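Local coordinates for protein demethylmenaquinone Methyltransferase (Thermus thermophilus, PDB 1J3L) that belongs to the RraA-like family and assembles from three chains, each built around a mixed beta-sheet, at residues A[50-64]-A[80-92]. Residues are numbered along the deposited sequence; the frame is centred on the assembly and turned at random.
Sequences VLEEEGAGQVLFVDG and RAWEKGWAGVVVH
Trp86 is clamped between Leu51 and Gly55: lying between helix 75-83 and strand 88-92, it packs against the turn that links helix 45-51 to strand 58-63. Leu51 CD2 sits over one face, 3.5 Å from the centroid of the five-membered ring, and Gly55 CA lies over the opposite face, so both make CH-pi contacts. With CG beside the backbone N (chi1 -68°), the side chain brings the indole against the chain from Leu51 to Gly55, where NE1 forms weak, bent hydrogen bonds to Leu51 O and Glu53 O. Further along, Val90 CG1 stands over the centre of the Phe61 ring, 3.7 Å from its centroid.

Salt bridges gather at the end of helix 75-83. Glu52, Arg80 and Glu83 form a network: Glu52 OE2 accepts Arg80 NH2 (2.6 Å) at the guanidinium edge, while the distances from Arg80 NE to Glu52 and from NH1 to Glu83 are doubtfully short. Lys84 NZ meets Glu54 OE2 at 2.9 Å in another salt bridge, and a water bridges Lys84 NZ and Glu52 O.

Backbone bonds run from Ala87 N to Gln58 O through to Gly64 N to His92 O; Val90 donates its N to Leu60 O and accepts Val62 N at its O, both 2.7 Å. The parallel strands 58-63 and 88-92, joined through helix 75-83 in a beta-alpha-beta unit, lie between strands 31-39 and 107-110.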
# COMPACT_ATOMS: atom_id res chain seq x y z
N VAL A 50 -22.22 -14.14 13.66
CA VAL A 50 -22.87 -13.70 12.43
C VAL A 50 -22.51 -14.52 11.18
O VAL A 50 -23.38 -14.83 10.38
CB VAL A 50 -22.58 -12.19 12.17
CG1 VAL A 50 -23.17 -11.76 10.82
CG2 VAL A 50 -23.18 -11.34 13.29
N LEU A 51 -21.24 -14.88 11.01
CA LEU A 51 -20.85 -15.65 9.83
C LEU A 51 -21.41 -17.07 9.87
O LEU A 51 -21.35 -17.79 8.88
CB LEU A 51 -19.34 -15.71 9.67
CG LEU A 51 -18.63 -14.47 9.09
CD1 LEU A 51 -17.15 -14.71 9.09
CD2 LEU A 51 -19.11 -14.21 7.68
N GLU A 52 -21.96 -17.45 11.01
CA GLU A 52 -22.53 -18.78 11.17
C GLU A 52 -23.96 -18.77 10.64
O GLU A 52 -24.58 -19.82 10.48
CB GLU A 52 -22.53 -19.18 12.65
CG GLU A 52 -22.53 -20.67 12.89
CD GLU A 52 -21.28 -21.33 12.34
OE1 GLU A 52 -20.18 -21.09 12.89
OE2 GLU A 52 -21.40 -22.10 11.36
N GLU A 53 -24.47 -17.57 10.38
CA GLU A 53 -25.82 -17.43 9.86
C GLU A 53 -25.70 -17.53 8.36
O GLU A 53 -24.68 -17.13 7.79
CB GLU A 53 -26.42 -16.08 10.27
CG GLU A 53 -26.13 -15.75 11.72
CD GLU A 53 -27.08 -14.73 12.31
OE1 GLU A 53 -27.40 -13.73 11.63
OE2 GLU A 53 -27.49 -14.92 13.46
N GLU A 54 -26.70 -18.11 7.71
CA GLU A 54 -26.59 -18.23 6.28
C GLU A 54 -26.34 -16.94 5.54
O GLU A 54 -27.12 -16.00 5.66
CB GLU A 54 -27.75 -19.09 5.72
CG GLU A 54 -27.22 -20.57 5.52
CD GLU A 54 -27.89 -21.73 6.34
OE1 GLU A 54 -28.98 -22.19 5.96
OE2 GLU A 54 -27.30 -22.23 7.32
N GLY A 55 -25.24 -16.93 4.79
CA GLY A 55 -24.83 -15.75 4.04
C GLY A 55 -24.91 -15.83 2.52
O GLY A 55 -24.20 -15.10 1.82
N ALA A 56 -25.80 -16.68 2.01
CA ALA A 56 -25.97 -16.81 0.57
C ALA A 56 -26.22 -15.44 -0.06
O ALA A 56 -27.11 -14.70 0.35
CB ALA A 56 -27.13 -17.73 0.30
N GLY A 57 -25.42 -15.12 -1.07
CA GLY A 57 -25.58 -13.85 -1.77
C GLY A 57 -25.38 -12.62 -0.90
O GLY A 57 -25.94 -11.56 -1.18
N GLN A 58 -24.57 -12.74 0.15
CA GLN A 58 -24.35 -11.60 1.03
C GLN A 58 -22.89 -11.24 1.24
O GLN A 58 -21.99 -12.05 1.05
CB GLN A 58 -25.01 -11.85 2.39
CG GLN A 58 -26.51 -12.12 2.31
CD GLN A 58 -27.06 -12.74 3.58
OE1 GLN A 58 -27.17 -12.09 4.60
NE2 GLN A 58 -27.39 -14.03 3.51
N VAL A 59 -22.67 -10.00 1.65
CA VAL A 59 -21.34 -9.51 1.93
C VAL A 59 -21.33 -8.91 3.34
O VAL A 59 -22.13 -8.04 3.65
CB VAL A 59 -20.93 -8.41 0.94
CG1 VAL A 59 -19.63 -7.76 1.38
CG2 VAL A 59 -20.76 -9.00 -0.43
N LEU A 60 -20.42 -9.39 4.19
CA LEU A 60 -20.34 -8.85 5.53
C LEU A 60 -19.28 -7.76 5.56
O LEU A 60 -18.14 -7.96 5.15
CB LEU A 60 -20.00 -9.95 6.54
CG LEU A 60 -19.98 -9.51 8.01
CD1 LEU A 60 -21.41 -9.23 8.46
CD2 LEU A 60 -19.33 -10.58 8.90
N PHE A 61 -19.68 -6.58 6.01
CA PHE A 61 -18.79 -5.44 6.11
C PHE A 61 -18.52 -5.25 7.60
O PHE A 61 -19.42 -4.91 8.36
CB PHE A 61 -19.46 -4.19 5.52
CG PHE A 61 -18.50 -3.13 5.09
CD1 PHE A 61 -17.60 -2.57 5.99
CD2 PHE A 61 -18.50 -2.68 3.78
CE1 PHE A 61 -16.72 -1.58 5.58
CE2 PHE A 61 -17.61 -1.68 3.37
CZ PHE A 61 -16.73 -1.13 4.28
N VAL A 62 -17.29 -5.51 8.01
CA VAL A 62 -16.91 -5.38 9.41
C VAL A 62 -16.14 -4.10 9.67
O VAL A 62 -15.04 -3.90 9.14
CB VAL A 62 -16.03 -6.55 9.88
CG1 VAL A 62 -15.77 -6.44 11.36
CG2 VAL A 62 -16.71 -7.86 9.55
N ASP A 63 -16.73 -3.23 10.48
CA ASP A 63 -16.08 -1.98 10.83
C ASP A 63 -15.29 -2.23 12.11
O ASP A 63 -15.88 -2.39 13.18
CB ASP A 63 -17.11 -0.88 11.07
CG ASP A 63 -16.48 0.45 11.34
OD1 ASP A 63 -15.39 0.47 11.96
OD2 ASP A 63 -17.06 1.47 10.93
N GLY A 64 -13.96 -2.30 12.01
CA GLY A 64 -13.14 -2.54 13.18
C GLY A 64 -12.52 -1.27 13.71
O GLY A 64 -11.54 -1.29 14.45
N ARG A 80 -15.21 -20.80 7.49
CA ARG A 80 -16.58 -20.90 7.97
C ARG A 80 -17.51 -20.05 7.09
O ARG A 80 -18.55 -20.53 6.64
CB ARG A 80 -16.67 -20.47 9.44
CG ARG A 80 -17.89 -21.02 10.14
CD ARG A 80 -17.99 -22.54 10.01
NE ARG A 80 -19.34 -22.99 10.31
CZ ARG A 80 -19.93 -24.03 9.75
NH1 ARG A 80 -19.28 -24.76 8.85
NH2 ARG A 80 -21.18 -24.34 10.06
N ALA A 81 -17.10 -18.81 6.83
CA ALA A 81 -17.88 -17.89 6.01
C ALA A 81 -18.18 -18.51 4.66
O ALA A 81 -19.30 -18.39 4.13
CB ALA A 81 -17.13 -16.57 5.82
N TRP A 82 -17.18 -19.19 4.11
CA TRP A 82 -17.33 -19.85 2.83
C TRP A 82 -18.31 -21.02 2.89
O TRP A 82 -19.15 -21.17 2.00
CB TRP A 82 -15.98 -20.34 2.33
CG TRP A 82 -16.06 -21.12 1.07
CD1 TRP A 82 -16.56 -20.70 -0.13
CD2 TRP A 82 -15.60 -22.46 0.86
NE1 TRP A 82 -16.43 -21.68 -1.07
CE2 TRP A 82 -15.84 -22.77 -0.50
CE3 TRP A 82 -14.99 -23.42 1.68
CZ2 TRP A 82 -15.50 -24.00 -1.05
CZ3 TRP A 82 -14.65 -24.65 1.12
CH2 TRP A 82 -14.90 -24.93 -0.23
N GLU A 83 -18.19 -21.85 3.93
CA GLU A 83 -19.09 -23.00 4.09
C GLU A 83 -20.53 -22.52 4.26
O GLU A 83 -21.46 -23.22 3.88
CB GLU A 83 -18.68 -23.86 5.31
CG GLU A 83 -17.24 -24.37 5.29
CD GLU A 83 -16.85 -25.17 6.53
OE1 GLU A 83 -17.14 -24.73 7.66
OE2 GLU A 83 -16.23 -26.25 6.37
N LYS A 84 -20.71 -21.34 4.83
CA LYS A 84 -22.03 -20.78 5.05
C LYS A 84 -22.55 -20.01 3.83
O LYS A 84 -23.64 -19.43 3.88
CB LYS A 84 -22.03 -19.89 6.29
CG LYS A 84 -22.16 -20.65 7.60
CD LYS A 84 -23.50 -21.35 7.67
CE LYS A 84 -23.66 -22.17 8.92
NZ LYS A 84 -25.03 -22.73 8.98
N GLY A 85 -21.76 -19.99 2.76
CA GLY A 85 -22.17 -19.33 1.53
C GLY A 85 -21.89 -17.85 1.33
O GLY A 85 -22.27 -17.28 0.31
N TRP A 86 -21.24 -17.22 2.30
CA TRP A 86 -20.94 -15.81 2.16
C TRP A 86 -20.20 -15.55 0.86
O TRP A 86 -19.33 -16.32 0.45
CB TRP A 86 -20.11 -15.32 3.36
CG TRP A 86 -20.89 -15.34 4.61
CD1 TRP A 86 -21.15 -16.42 5.40
CD2 TRP A 86 -21.65 -14.25 5.15
NE1 TRP A 86 -22.03 -16.08 6.40
CE2 TRP A 86 -22.34 -14.75 6.27
CE3 TRP A 86 -21.80 -12.90 4.81
CZ2 TRP A 86 -23.20 -13.96 7.04
CZ3 TRP A 86 -22.64 -12.11 5.57
CH2 TRP A 86 -23.33 -12.65 6.68
N ALA A 87 -20.56 -14.45 0.20
CA ALA A 87 -19.90 -14.08 -1.06
C ALA A 87 -18.59 -13.39 -0.75
O ALA A 87 -17.63 -13.47 -1.52
CB ALA A 87 -20.80 -13.16 -1.86
N GLY A 88 -18.54 -12.71 0.40
CA GLY A 88 -17.33 -12.01 0.78
C GLY A 88 -17.42 -11.28 2.11
O GLY A 88 -18.49 -11.11 2.68
N VAL A 89 -16.26 -10.85 2.59
CA VAL A 89 -16.14 -10.12 3.84
C VAL A 89 -15.23 -8.92 3.61
O VAL A 89 -14.17 -9.04 2.98
CB VAL A 89 -15.48 -10.99 4.95
CG1 VAL A 89 -15.64 -10.31 6.32
CG2 VAL A 89 -16.08 -12.39 4.93
N VAL A 90 -15.66 -7.75 4.07
CA VAL A 90 -14.84 -6.55 3.94
C VAL A 90 -14.52 -6.09 5.35
O VAL A 90 -15.42 -5.81 6.14
CB VAL A 90 -15.58 -5.43 3.21
CG1 VAL A 90 -14.80 -4.14 3.35
CG2 VAL A 90 -15.74 -5.78 1.75
N VAL A 91 -13.24 -6.01 5.67
CA VAL A 91 -12.84 -5.61 7.01
C VAL A 91 -12.14 -4.26 7.08
O VAL A 91 -11.06 -4.08 6.53
CB VAL A 91 -11.90 -6.68 7.65
CG1 VAL A 91 -11.53 -6.28 9.07
CG2 VAL A 91 -12.57 -8.04 7.64
N HIS A 92 -12.79 -3.31 7.75
CA HIS A 92 -12.17 -2.01 7.95
C HIS A 92 -11.38 -2.28 9.21
O HIS A 92 -11.81 -1.95 10.32
CB HIS A 92 -13.19 -0.91 8.22
CG HIS A 92 -12.57 0.44 8.35
ND1 HIS A 92 -12.94 1.35 9.33
CD2 HIS A 92 -11.63 1.06 7.61
CE1 HIS A 92 -12.24 2.46 9.18
NE2 HIS A 92 -11.44 2.31 8.14
O HOH W 1 -26.82 -20.72 9.70
O HOH W 2 -23.43 -16.39 -2.43